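Local coordinates for protein cytochrome oxidase subunit II (Rhodothermus marinus, PDB 1W2L) that carries a heme c that probably passes electrons to the copper A centre of a caa3-type oxygen reductase, as its subunit II cytochrome c domain, at residues G9-L12 / Y13-K16. Numbering follows the deposited sequence.
Sequences GARL and YREK
A bend at chi3 (-75°) folds the Arg14 side chain back along the helix, laying one face of its guanidinium over the carbonyl of Ala10, whose O sits 3.8 Å from CZ. Two residues on, the Lys16 chain bends at chi2 (-71°) and runs beside Leu12, one turn back, in the same direction, with Lys16 CG 3.9 Å from Leu12 CD2 and the methylene CE also against that methyl. Glu15 CG rests 3.2 Å from Arg11 O; its carboxylate stays short of the Arg11 guanidinium, OE2 to NH1 being 4.9 Å, so any attraction acts at a distance.

The backbone bonds are uneven. Glu15 N bonds to Arg11 O at 2.9 Å, whereas Arg14 N makes only a weak bond to Ala10 O, at 3.5 Å, and another weak one to Arg11 O. Lys16 N closes the last turn on Leu12 O at 2.8 Å, and Lys16 itself leaves helical geometry.

Tyr13 OH bonds to His22 O, tying this C-terminal end of helix 5-15 to the CXXCH heme-attachment segment. The N-terminal helix packs on the C-terminal helix 85-96, the pairing characteristic of c-type cytochromes, with Ala10 and the Tyr13 ring on Phe94 and Leu12 on Ala90 and Leu91.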
loop_
_atom_site.group_PDB
_atom_site.type_symbol
_atom_site.label_atom_id
_atom_site.label_comp_id
_atom_site.label_asym_id
_atom_site.label_seq_id
_atom_site.Cartn_x
_atom_site.Cartn_y
_atom_site.Cartn_z
ATOM N N GLY A 9 1.579 -6.523 -10.817
ATOM C CA GLY A 9 1.309 -5.517 -9.815
ATOM C C GLY A 9 1.238 -4.111 -10.369
ATOM O O GLY A 9 0.434 -3.303 -9.929
ATOM N N ALA A 10 2.034 -3.847 -11.404
ATOM C CA ALA A 10 1.936 -2.534 -12.071
ATOM C C ALA A 10 0.575 -2.351 -12.731
ATOM O O ALA A 10 -0.053 -1.274 -12.720
ATOM C CB ALA A 10 3.055 -2.430 -13.094
ATOM N N ARG A 11 0.070 -3.450 -13.332
ATOM C CA ARG A 11 -1.255 -3.385 -13.931
ATOM C C ARG A 11 -2.343 -3.171 -12.879
ATOM O O ARG A 11 -3.263 -2.403 -13.093
ATOM C CB ARG A 11 -1.566 -4.652 -14.724
ATOM C CG ARG A 11 -0.780 -4.837 -15.981
ATOM C CD ARG A 11 -1.356 -6.129 -16.646
ATOM N NE ARG A 11 -0.857 -6.127 -17.994
ATOM C CZ ARG A 11 -1.453 -6.084 -19.145
ATOM N NH1 ARG A 11 -2.779 -6.031 -19.217
ATOM N NH2 ARG A 11 -0.670 -6.096 -20.228
ATOM N N LEU A 12 -2.258 -3.860 -11.750
ATOM C CA LEU A 12 -3.243 -3.742 -10.677
ATOM C C LEU A 12 -3.162 -2.362 -10.025
ATOM O O LEU A 12 -4.206 -1.862 -9.611
ATOM C CB LEU A 12 -3.024 -4.820 -9.643
ATOM C CG LEU A 12 -3.309 -6.266 -10.097
ATOM C CD1 LEU A 12 -2.754 -7.232 -9.076
ATOM C CD2 LEU A 12 -4.795 -6.475 -10.322
ATOM N N TYR A 13 -1.977 -1.786 -9.936
ATOM C CA TYR A 13 -1.833 -0.442 -9.373
ATOM C C TYR A 13 -2.747 0.537 -10.103
ATOM O O TYR A 13 -3.304 1.470 -9.520
ATOM C CB TYR A 13 -0.359 -0.052 -9.458
ATOM C CG TYR A 13 -0.081 1.411 -9.218
ATOM C CD1 TYR A 13 -0.111 1.922 -7.942
ATOM C CD2 TYR A 13 0.219 2.255 -10.281
ATOM C CE1 TYR A 13 0.143 3.259 -7.706
ATOM C CE2 TYR A 13 0.504 3.593 -10.077
ATOM C CZ TYR A 13 0.459 4.102 -8.773
ATOM O OH TYR A 13 0.730 5.429 -8.564
ATOM N N ARG A 14 -2.854 0.317 -11.430
ATOM C CA ARG A 14 -3.737 1.121 -12.250
ATOM C C ARG A 14 -5.174 0.632 -12.125
ATOM O O ARG A 14 -6.111 1.349 -11.715
ATOM C CB ARG A 14 -3.212 1.147 -13.702
ATOM C CG ARG A 14 -1.927 1.971 -13.809
ATOM C CD ARG A 14 -1.403 2.329 -15.195
ATOM N NE ARG A 14 -0.803 1.172 -15.798
ATOM C CZ ARG A 14 0.227 0.452 -16.082
ATOM N NH1 ARG A 14 1.429 0.826 -15.657
ATOM N NH2 ARG A 14 0.124 -0.676 -16.792
ATOM N N GLU A 15 -5.429 -0.636 -12.460
ATOM C CA GLU A 15 -6.791 -1.154 -12.584
ATOM C C GLU A 15 -7.584 -1.107 -11.295
ATOM O O GLU A 15 -8.831 -0.924 -11.353
ATOM C CB GLU A 15 -6.729 -2.593 -13.124
ATOM C CG GLU A 15 -6.157 -2.724 -14.498
ATOM C CD GLU A 15 -6.129 -4.170 -14.950
ATOM O OE1 GLU A 15 -5.904 -5.023 -14.032
ATOM O OE2 GLU A 15 -6.295 -4.392 -16.169
ATOM N N LYS A 16 -6.937 -1.308 -10.170
ATOM C CA LYS A 16 -7.588 -1.335 -8.876
ATOM C C LYS A 16 -7.637 0.054 -8.197
ATOM O O LYS A 16 -8.044 0.144 -7.065
ATOM C CB LYS A 16 -6.942 -2.369 -7.943
ATOM C CG LYS A 16 -6.971 -3.774 -8.505
ATOM C CD LYS A 16 -8.406 -4.278 -8.473
ATOM C CE LYS A 16 -8.503 -5.745 -8.833
ATOM N NZ LYS A 16 -9.925 -6.168 -8.939
#